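Local coordinates for regulator of nonsense transcripts 2 (Homo sapiens, PDB 4CEK), which acts in nonsense-mediated mRNA decay, here represented by the second of its three MIF4G domains, an all-helical module, at residues Met193-Gly196 with Asp197-His201; Lys213-Thr216 with Val217-Gly221; Cys254-Leu257 with Glu258-Arg262. All blocks are in the same frame, centred on the assembly; numbering follows the deposited sequence.

Overall arrangement
The three contacts are successive-turn contacts on three helices of an all-helical MIF4G domain, and they follow one another along the chain: contact 1 on helix 185-203, contact 2 on helix 210-225 and contact 3 on helix 247-266. Contact 2 lies between the other two, its centre about 10 Å from each, whereas the centres of contacts 1 and 3 are about 17 Å apart and their nearest atoms about 5 Å. Phe-198 packs on Val-217 from contact 1, and Leu-256 packs on Val-217 from contact 3. Helix 210-225 thus joins its two neighbours, consistent with the helical-repeat architecture of MIF4G domains.

Contact 1: Met193-Gly196 with Asp197-His201; sequences MLRG and DFRFH
Arg-195 and Arg-199 run side by side one turn apart on helix 185-203, a helix of the MIF4G domain, and the backbone between them is regular alpha-helix. Four i to i+4 hydrogen bonds establish this. Asp-197 N donates to Met-193 O (3.1 Å), Phe-198 N to Leu-194 O (2.9 Å), Arg-199 N to Arg-195 O, and Phe-200 N to Gly-196 O. The last two are the straightest, both with an N-H...O angle of 168°.

Between side chains the contact is one of like charges. Arg-199 NH2 reaches the edge of the Arg-195 guanidinium in its plane, 3.9 Å from Arg-195 NE, and the two planes are turned 41° apart. This proximity is probably unfavourable in itself. The same NH2 also lies 3.8 Å from Arg-195 CB, so the approach includes the aliphatic base of the chain. A bend at chi3 (-97°) folds the Arg-199 head back over the preceding turn, where Arg-195 O sits over one guanidinium face.

The apolar and buried polar groups face neighbouring helices. Phe-198, with CG anti to its backbone nitrogen, is directed onto Val-217 of helix 210-225, and Leu-194 meets Phe-219 there. Met-193 and Leu-194 also touch Phe-159. His-201 NE2 is hydrogen-bonded to Thr-216 OG1, which makes a weak bond to Asp-197 OD2 as well. At Gly-196, which has no side chain, Arg-199 NH1 comes to 3.6 Å from Gly-196 CA.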
ATOM      1  N   MET A 193       2.284  -2.877   9.906  1.00 29.93           N
ATOM      2  CA  MET A 193       1.265  -3.917   9.661  1.00 32.02           C
ATOM      3  C   MET A 193       1.414  -4.547   8.253  1.00 31.55           C
ATOM      4  O   MET A 193       1.278  -5.760   8.083  1.00 30.22           O
ATOM      5  CB  MET A 193      -0.135  -3.308   9.819  1.00 33.72           C
ATOM      6  CG  MET A 193      -0.501  -2.927  11.256  1.00 37.41           C
ATOM      7  SD  MET A 193      -2.228  -2.408  11.391  1.00 42.40           S
ATOM      8  CE  MET A 193      -2.100  -0.742  10.761  1.00 51.38           C
ATOM      9  N   LEU A 194       1.697  -3.709   7.251  1.00 32.00           N
ATOM     10  CA  LEU A 194       1.747  -4.139   5.871  1.00 30.56           C
ATOM     11  C   LEU A 194       2.992  -4.983   5.684  1.00 31.73           C
ATOM     12  O   LEU A 194       2.915  -6.049   5.091  1.00 35.55           O
ATOM     13  CB  LEU A 194       1.724  -2.936   4.924  1.00 31.00           C
ATOM     14  CG  LEU A 194       0.353  -2.300   4.660  1.00 30.01           C
ATOM     15  CD1 LEU A 194       0.473  -1.035   3.800  1.00 27.05           C
ATOM     16  CD2 LEU A 194      -0.562  -3.291   3.967  1.00 27.83           C
ATOM     17  N   ARG A 195       4.122  -4.560   6.249  1.00 32.35           N
ATOM     18  CA  ARG A 195       5.338  -5.386   6.278  1.00 32.06           C
ATOM     19  C   ARG A 195       5.153  -6.775   6.880  1.00 32.82           C
ATOM     20  O   ARG A 195       5.668  -7.754   6.334  1.00 32.61           O
ATOM     21  CB  ARG A 195       6.465  -4.719   7.083  1.00 33.95           C
ATOM     22  CG  ARG A 195       7.262  -3.688   6.316  1.00 36.82           C
ATOM     23  CD  ARG A 195       8.635  -3.445   6.949  1.00 40.61           C
ATOM     24  NE  ARG A 195       8.498  -3.174   8.382  1.00 43.00           N
ATOM     25  CZ  ARG A 195       8.213  -1.993   8.920  1.00 43.65           C
ATOM     26  NH1 ARG A 195       8.054  -0.899   8.158  1.00 43.73           N
ATOM     27  NH2 ARG A 195       8.102  -1.919  10.240  1.00 44.07           N
ATOM     28  N   GLY A 196       4.508  -6.849   8.043  1.00 31.23           N
ATOM     29  CA  GLY A 196       4.276  -8.131   8.722  1.00 31.22           C
ATOM     30  C   GLY A 196       3.385  -9.058   7.913  1.00 31.17           C
ATOM     31  O   GLY A 196       3.649 -10.246   7.800  1.00 35.59           O
ATOM     32  N   ASP A 197       2.368  -8.508   7.278  1.00 30.49           N
ATOM     33  CA  ASP A 197       1.465  -9.321   6.443  1.00 29.45           C
ATOM     34  C   ASP A 197       2.197  -9.796   5.176  1.00 32.54           C
ATOM     35  O   ASP A 197       2.050 -10.963   4.760  1.00 33.17           O
ATOM     36  CB  ASP A 197       0.243  -8.504   6.110  1.00 32.25           C
ATOM     37  CG  ASP A 197      -0.955  -9.339   5.824  1.00 34.24           C
ATOM     38  OD1 ASP A 197      -0.970 -10.525   6.154  1.00 43.71           O
ATOM     39  OD2 ASP A 197      -1.879  -8.800   5.217  1.00 43.35           O
ATOM     40  N   PHE A 198       3.068  -8.936   4.624  1.00 32.66           N
ATOM     41  CA  PHE A 198       3.906  -9.319   3.510  1.00 30.92           C
ATOM     42  C   PHE A 198       4.773 -10.520   3.863  1.00 32.67           C
ATOM     43  O   PHE A 198       4.768 -11.509   3.140  1.00 34.47           O
ATOM     44  CB  PHE A 198       4.771  -8.151   3.049  1.00 31.57           C
ATOM     45  CG  PHE A 198       5.673  -8.484   1.884  1.00 28.94           C
ATOM     46  CD1 PHE A 198       5.183  -8.486   0.591  1.00 31.76           C
ATOM     47  CD2 PHE A 198       6.982  -8.832   2.082  1.00 30.23           C
ATOM     48  CE1 PHE A 198       6.009  -8.772  -0.491  1.00 31.57           C
ATOM     49  CE2 PHE A 198       7.820  -9.154   1.016  1.00 30.61           C
ATOM     50  CZ  PHE A 198       7.320  -9.114  -0.276  1.00 31.87           C
ATOM     51  N   ARG A 199       5.482 -10.436   4.982  1.00 35.74           N
ATOM     52  CA  ARG A 199       6.332 -11.536   5.496  1.00 37.98           C
ATOM     53  C   ARG A 199       5.539 -12.810   5.622  1.00 36.80           C
ATOM     54  O   ARG A 199       5.949 -13.865   5.151  1.00 39.67           O
ATOM     55  CB  ARG A 199       6.846 -11.188   6.872  1.00 41.75           C
ATOM     56  CG  ARG A 199       8.339 -11.182   7.070  1.00 47.82           C
ATOM     57  CD  ARG A 199       8.671 -10.629   8.467  1.00 48.81           C
ATOM     58  NE  ARG A 199       8.997  -9.220   8.396  1.00 49.88           N
ATOM     59  CZ  ARG A 199       8.483  -8.238   9.138  1.00 46.16           C
ATOM     60  NH1 ARG A 199       7.616  -8.461  10.104  1.00 38.57           N
ATOM     61  NH2 ARG A 199       8.901  -6.992   8.909  1.00 44.79           N
ATOM     62  N   PHE A 200       4.381 -12.696   6.237  1.00 36.94           N
ATOM     63  CA  PHE A 200       3.443 -13.815   6.362  1.00 42.59           C
ATOM     64  C   PHE A 200       3.088 -14.454   5.003  1.00 43.40           C
ATOM     65  O   PHE A 200       3.231 -15.669   4.838  1.00 42.75           O
ATOM     66  CB  PHE A 200       2.190 -13.314   7.102  1.00 48.16           C
ATOM     67  CG  PHE A 200       1.166 -14.356   7.323  1.00 57.21           C
ATOM     68  CD1 PHE A 200       1.367 -15.354   8.272  1.00 65.35           C
ATOM     69  CD2 PHE A 200      -0.024 -14.350   6.585  1.00 68.80           C
ATOM     70  CE1 PHE A 200       0.408 -16.342   8.469  1.00 73.63           C
ATOM     71  CE2 PHE A 200      -0.988 -15.333   6.773  1.00 70.23           C
ATOM     72  CZ  PHE A 200      -0.772 -16.331   7.716  1.00 72.37           C
ATOM     73  N   HIS A 201       2.693 -13.634   4.020  1.00 41.61           N
ATOM     74  CA  HIS A 201       2.405 -14.123   2.660  1.00 42.82           C
ATOM     75  C   HIS A 201       3.567 -14.767   1.958  1.00 41.12           C
ATOM     76  O   HIS A 201       3.374 -15.710   1.195  1.00 39.39           O
ATOM     77  CB  HIS A 201       1.894 -13.011   1.757  1.00 44.35           C
ATOM     78  CG  HIS A 201       0.553 -12.453   2.170  1.00 46.10           C
ATOM     79  ND1 HIS A 201      -0.432 -13.221   2.633  1.00 49.50           N
ATOM     80  CD2 HIS A 201       0.065 -11.153   2.156  1.00 50.83           C
ATOM     81  CE1 HIS A 201      -1.507 -12.461   2.909  1.00 52.07           C
ATOM     82  NE2 HIS A 201      -1.201 -11.193   2.622  1.00 54.41           N
TER

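Contact 2: Lys213-Thr216 with Val217-Gly221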
ATOM      1  N   LYS A 213      -3.146 -11.541  -1.246  1.00 60.99           N
ATOM      2  CA  LYS A 213      -1.720 -11.270  -1.292  1.00 56.72           C
ATOM      3  C   LYS A 213      -1.463 -10.034  -2.189  1.00 55.40           C
ATOM      4  O   LYS A 213      -0.670  -9.136  -1.846  1.00 50.55           O
ATOM      5  CB  LYS A 213      -0.988 -12.508  -1.806  1.00 54.87           C
ATOM      6  CG  LYS A 213      -1.289 -13.773  -1.004  1.00 61.60           C
ATOM      7  CD  LYS A 213      -0.582 -15.011  -1.568  1.00 62.00           C
ATOM      8  CE  LYS A 213      -0.323 -16.085  -0.513  1.00 59.00           C
ATOM      9  NZ  LYS A 213       0.812 -16.995  -0.867  1.00 59.56           N
ATOM     10  N   ASN A 214      -2.158  -9.993  -3.328  1.00 53.96           N
ATOM     11  CA  ASN A 214      -2.052  -8.885  -4.283  1.00 51.27           C
ATOM     12  C   ASN A 214      -2.577  -7.549  -3.715  1.00 46.08           C
ATOM     13  O   ASN A 214      -2.008  -6.515  -4.009  1.00 47.53           O
ATOM     14  CB  ASN A 214      -2.744  -9.253  -5.619  1.00 56.06           C
ATOM     15  CG  ASN A 214      -1.933 -10.260  -6.477  1.00 57.58           C
ATOM     16  OD1 ASN A 214      -0.706 -10.433  -6.317  1.00 55.23           O
ATOM     17  ND2 ASN A 214      -2.632 -10.923  -7.409  1.00 52.32           N
ATOM     18  N   LYS A 215      -3.618  -7.578  -2.870  1.00 41.97           N
ATOM     19  CA  LYS A 215      -4.046  -6.400  -2.135  1.00 43.03           C
ATOM     20  C   LYS A 215      -2.893  -5.878  -1.265  1.00 40.25           C
ATOM     21  O   LYS A 215      -2.586  -4.685  -1.304  1.00 41.06           O
ATOM     22  CB  LYS A 215      -5.240  -6.703  -1.211  1.00 48.82           C
ATOM     23  CG  LYS A 215      -5.797  -5.471  -0.465  1.00 52.56           C
ATOM     24  CD  LYS A 215      -6.339  -5.748   0.951  1.00 54.72           C
ATOM     25  CE  LYS A 215      -5.241  -6.057   1.970  1.00 57.39           C
ATOM     26  NZ  LYS A 215      -4.788  -4.950   2.885  1.00 49.65           N
ATOM     27  N   THR A 216      -2.268  -6.755  -0.476  1.00 35.42           N
ATOM     28  CA  THR A 216      -1.175  -6.322   0.392  1.00 35.57           C
ATOM     29  C   THR A 216      -0.077  -5.686  -0.439  1.00 35.80           C
ATOM     30  O   THR A 216       0.392  -4.607  -0.114  1.00 36.27           O
ATOM     31  CB  THR A 216      -0.569  -7.480   1.202  1.00 36.62           C
ATOM     32  OG1 THR A 216      -1.528  -7.988   2.127  1.00 40.16           O
ATOM     33  CG2 THR A 216       0.634  -7.020   1.968  1.00 34.23           C
ATOM     34  N   VAL A 217       0.329  -6.363  -1.514  1.00 35.18           N
ATOM     35  CA  VAL A 217       1.445  -5.909  -2.332  1.00 32.34           C
ATOM     36  C   VAL A 217       1.083  -4.646  -3.081  1.00 32.57           C
ATOM     37  O   VAL A 217       1.923  -3.764  -3.194  1.00 35.92           O
ATOM     38  CB  VAL A 217       1.949  -7.020  -3.299  1.00 35.81           C
ATOM     39  CG1 VAL A 217       2.590  -6.417  -4.530  1.00 35.06           C
ATOM     40  CG2 VAL A 217       2.937  -7.933  -2.598  1.00 33.97           C
ATOM     41  N   ARG A 218      -0.157  -4.511  -3.550  1.00 33.18           N
ATOM     42  CA  ARG A 218      -0.581  -3.238  -4.181  1.00 37.22           C
ATOM     43  C   ARG A 218      -0.550  -2.042  -3.217  1.00 33.04           C
ATOM     44  O   ARG A 218      -0.119  -0.948  -3.602  1.00 28.96           O
ATOM     45  CB  ARG A 218      -1.987  -3.337  -4.788  1.00 42.69           C
ATOM     46  CG  ARG A 218      -2.060  -4.191  -6.052  1.00 49.78           C
ATOM     47  CD  ARG A 218      -3.409  -4.062  -6.729  1.00 55.68           C
ATOM     48  NE  ARG A 218      -3.843  -5.333  -7.311  1.00 66.74           N
ATOM     49  CZ  ARG A 218      -3.683  -5.696  -8.587  1.00 69.02           C
ATOM     50  NH1 ARG A 218      -3.083  -4.885  -9.464  1.00 67.70           N
ATOM     51  NH2 ARG A 218      -4.118  -6.891  -8.988  1.00 62.32           N
ATOM     52  N   PHE A 219      -0.977  -2.267  -1.973  1.00 30.14           N
ATOM     53  CA  PHE A 219      -0.988  -1.214  -0.941  1.00 30.40           C
ATOM     54  C   PHE A 219       0.439  -0.767  -0.671  1.00 28.33           C
ATOM     55  O   PHE A 219       0.716   0.397  -0.738  1.00 29.40           O
ATOM     56  CB  PHE A 219      -1.678  -1.712   0.346  1.00 31.26           C
ATOM     57  CG  PHE A 219      -2.415  -0.636   1.137  1.00 32.69           C
ATOM     58  CD1 PHE A 219      -2.159   0.741   0.951  1.00 31.60           C
ATOM     59  CD2 PHE A 219      -3.400  -1.007   2.079  1.00 31.97           C
ATOM     60  CE1 PHE A 219      -2.840   1.706   1.677  1.00 30.24           C
ATOM     61  CE2 PHE A 219      -4.068  -0.029   2.827  1.00 34.18           C
ATOM     62  CZ  PHE A 219      -3.791   1.327   2.622  1.00 34.87           C
ATOM     63  N   ILE A 220       1.375  -1.699  -0.533  1.00 29.15           N
ATOM     64  CA  ILE A 220       2.782  -1.331  -0.396  1.00 30.53           C
ATOM     65  C   ILE A 220       3.284  -0.517  -1.595  1.00 33.12           C
ATOM     66  O   ILE A 220       4.087   0.464  -1.461  1.00 32.59           O
ATOM     67  CB  ILE A 220       3.672  -2.580  -0.193  1.00 29.87           C
ATOM     68  CG1 ILE A 220       3.354  -3.194   1.183  1.00 29.65           C
ATOM     69  CG2 ILE A 220       5.125  -2.184  -0.317  1.00 24.95           C
ATOM     70  CD1 ILE A 220       3.940  -4.567   1.520  1.00 26.82           C
ATOM     71  N   GLY A 221       2.804  -0.886  -2.783  1.00 32.94           N
ATOM     72  CA  GLY A 221       3.197  -0.149  -3.980  1.00 28.63           C
ATOM     73  C   GLY A 221       2.730   1.278  -3.965  1.00 26.05           C
ATOM     74  O   GLY A 221       3.458   2.185  -4.350  1.00 26.66           O
TER
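Thr-216 and Ile-220 lie side by side and point the same way, Thr-216 CG2 meeting Ile-220 CD1 at 4.1 Å. The Ile-220 chain also passes over the preceding turn, with CG1 3.5 Å from Thr-216 O. Arg-218 lies against Asn-214: with its CG anti to the carbonyl carbon (chi1 -72°), that CG comes 3.1 Å from Asn-214 O. Arg-218 NE is buried here without a polar partner in the model. Lys-215 NZ approaches the Phe-219 ring at its edge, 4.3 Å from Phe-219 CD2, while its cation-pi partner is Phe-159.

Beneath these side chains, four i to i+4 backbone bonds fix the turn. The shortest joins Arg-218 N to Asn-214 O (2.8 Å), and the straightest joins Ile-220 N to Thr-216 O, with an N-H...O angle of 168°.

Farther out, Lys-213 NZ is hydrogen-bonded to His-248 ND1, and Asn-214 OD1 weakly to Thr-255 OG1. Val-217 touches Met-252 and Leu-256 of helix 247-266, while Phe-219 packs on Leu-190 of helix 185-203. Such a largely buried helix, packed against both of these neighbours, is typical of the helical-repeat fold of MIF4G domains.

Contact 3: Cys254-Leu257 with Glu258-Arg262; sequences CTLL and ETCGR
Helix 247-266 of the MIF4G domain carries a threonine whose hydroxyl bonds back to the backbone carbonyl one turn earlier. Thr-259 OG1 donates to Thr-255 O at 2.8 Å, and Thr-259 N donates to the same oxygen at 3.1 Å. The two donors arrive from opposite faces of the carbonyl plane, OG1 standing 38° out of it. Placing OG1 beside the backbone nitrogen (chi1 -51°) makes this double grip possible. The N-H also makes a weak bond to Leu-256 O. Thr-259 also touches Arg-218 of helix 210-225.

Neighbouring bonds run from Glu-258 N to Cys-254 O (2.9 Å) and from Cys-260 N to Leu-256 O, the latter nearly along the C=O axis. At Gly-261 the pattern is distorted: its N reaches Leu-257 O at 2.8 Å, but the N-H...O angle is only 139°, and the Cys-260 backbone is well away from helical values. Cys-260 SG packs 3.9 Å from Leu-256 CD1.

An alanine in place of Thr-259 would remove the hydroxyl bond and would probably leave Thr-255 O with the amide as its one donor from this turn, while thinning the packing on Arg-218.

Arg-262 NH1 forms a salt bridge with Glu-10 OE2, its NE is hydrogen-bonded to Tyr-304 O, and its guanidinium makes a cation-pi contact with Tyr-304. At Thr-255 O, the second donor is likely to make up for the bent, shared N-H bond beside the irregular turn at Cys-260.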
ATOM      1  N   CYS A 254       5.124  -9.437  -9.651  1.00 30.64           N
ATOM      2  CA  CYS A 254       4.670  -8.819 -10.892  1.00 31.07           C
ATOM      3  C   CYS A 254       3.621  -7.795 -10.577  1.00 29.78           C
ATOM      4  O   CYS A 254       3.622  -6.701 -11.172  1.00 29.68           O
ATOM      5  CB  CYS A 254       4.141  -9.878 -11.928  1.00 30.73           C
ATOM      6  SG  CYS A 254       5.469 -10.969 -12.602  1.00 38.22           S
ATOM      7  N   THR A 255       2.725  -8.119  -9.640  1.00 32.66           N
ATOM      8  CA  THR A 255       1.817  -7.095  -9.057  1.00 33.18           C
ATOM      9  C   THR A 255       2.590  -5.909  -8.452  1.00 35.50           C
ATOM     10  O   THR A 255       2.286  -4.739  -8.743  1.00 35.23           O
ATOM     11  CB  THR A 255       0.926  -7.672  -7.991  1.00 33.16           C
ATOM     12  OG1 THR A 255       0.328  -8.876  -8.487  1.00 33.66           O
ATOM     13  CG2 THR A 255      -0.156  -6.646  -7.605  1.00 32.37           C
ATOM     14  N   LEU A 256       3.621  -6.201  -7.659  1.00 32.81           N
ATOM     15  CA  LEU A 256       4.401  -5.121  -7.060  1.00 31.54           C
ATOM     16  C   LEU A 256       4.955  -4.238  -8.148  1.00 31.05           C
ATOM     17  O   LEU A 256       4.836  -3.005  -8.068  1.00 31.59           O
ATOM     18  CB  LEU A 256       5.555  -5.657  -6.174  1.00 31.96           C
ATOM     19  CG  LEU A 256       6.432  -4.651  -5.404  1.00 31.20           C
ATOM     20  CD1 LEU A 256       5.535  -3.773  -4.528  1.00 32.44           C
ATOM     21  CD2 LEU A 256       7.434  -5.389  -4.542  1.00 29.88           C
ATOM     22  N   LEU A 257       5.565  -4.846  -9.168  1.00 31.54           N
ATOM     23  CA  LEU A 257       6.211  -4.042 -10.245  1.00 33.10           C
ATOM     24  C   LEU A 257       5.213  -3.262 -11.135  1.00 31.52           C
ATOM     25  O   LEU A 257       5.502  -2.162 -11.579  1.00 32.25           O
ATOM     26  CB  LEU A 257       7.144  -4.914 -11.097  1.00 33.90           C
ATOM     27  CG  LEU A 257       8.369  -5.507 -10.399  1.00 32.21           C
ATOM     28  CD1 LEU A 257       8.969  -6.721 -11.159  1.00 29.21           C
ATOM     29  CD2 LEU A 257       9.359  -4.381 -10.240  1.00 27.67           C
ATOM     30  N   GLU A 258       4.031  -3.807 -11.360  1.00 36.25           N
ATOM     31  CA  GLU A 258       2.974  -3.065 -12.038  1.00 40.90           C
ATOM     32  C   GLU A 258       2.535  -1.821 -11.242  1.00 40.03           C
ATOM     33  O   GLU A 258       2.167  -0.800 -11.819  1.00 37.39           O
ATOM     34  CB  GLU A 258       1.738  -3.923 -12.237  1.00 47.27           C
ATOM     35  CG  GLU A 258       1.763  -4.985 -13.331  1.00 59.44           C
ATOM     36  CD  GLU A 258       0.438  -5.758 -13.349  1.00 71.72           C
ATOM     37  OE1 GLU A 258      -0.624  -5.092 -13.193  1.00 78.95           O
ATOM     38  OE2 GLU A 258       0.446  -7.012 -13.468  1.00 72.25           O
ATOM     39  N   THR A 259       2.559  -1.924  -9.916  1.00 38.65           N
ATOM     40  CA  THR A 259       2.082  -0.865  -9.059  1.00 31.10           C
ATOM     41  C   THR A 259       3.160   0.218  -8.956  1.00 28.81           C
ATOM     42  O   THR A 259       2.839   1.364  -9.068  1.00 28.78           O
ATOM     43  CB  THR A 259       1.656  -1.413  -7.665  1.00 31.57           C
ATOM     44  OG1 THR A 259       0.751  -2.526  -7.814  1.00 30.00           O
ATOM     45  CG2 THR A 259       0.968  -0.324  -6.816  1.00 30.32           C
ATOM     46  N   CYS A 260       4.431  -0.121  -8.734  1.00 29.79           N
ATOM     47  CA  CYS A 260       5.475   0.916  -8.486  1.00 28.23           C
ATOM     48  C   CYS A 260       6.808   0.698  -9.158  1.00 27.31           C
ATOM     49  O   CYS A 260       7.726   1.459  -8.901  1.00 29.32           O
ATOM     50  CB  CYS A 260       5.756   1.078  -6.989  1.00 31.68           C
ATOM     51  SG  CYS A 260       6.565  -0.332  -6.151  1.00 31.02           S
ATOM     52  N   GLY A 261       6.920  -0.283 -10.051  1.00 30.23           N
ATOM     53  CA  GLY A 261       8.174  -0.563 -10.765  1.00 30.05           C
ATOM     54  C   GLY A 261       8.695   0.616 -11.576  1.00 32.83           C
ATOM     55  O   GLY A 261       9.902   0.847 -11.631  1.00 30.73           O
ATOM     56  N   ARG A 262       7.818   1.380 -12.220  1.00 32.89           N
ATOM     57  CA  ARG A 262       8.318   2.502 -13.007  1.00 35.97           C
ATOM     58  C   ARG A 262       8.854   3.586 -12.120  1.00 33.35           C
ATOM     59  O   ARG A 262       9.877   4.177 -12.443  1.00 33.16           O
ATOM     60  CB  ARG A 262       7.259   3.072 -13.945  1.00 41.42           C
ATOM     61  CG  ARG A 262       7.095   2.258 -15.213  1.00 46.56           C
ATOM     62  CD  ARG A 262       5.725   2.495 -15.816  1.00 51.91           C
ATOM     63  NE  ARG A 262       5.587   1.872 -17.122  1.00 56.18           N
ATOM     64  CZ  ARG A 262       4.515   1.980 -17.903  1.00 59.98           C
ATOM     65  NH1 ARG A 262       3.457   2.701 -17.517  1.00 57.09           N
ATOM     66  NH2 ARG A 262       4.505   1.364 -19.082  1.00 58.80           N
TER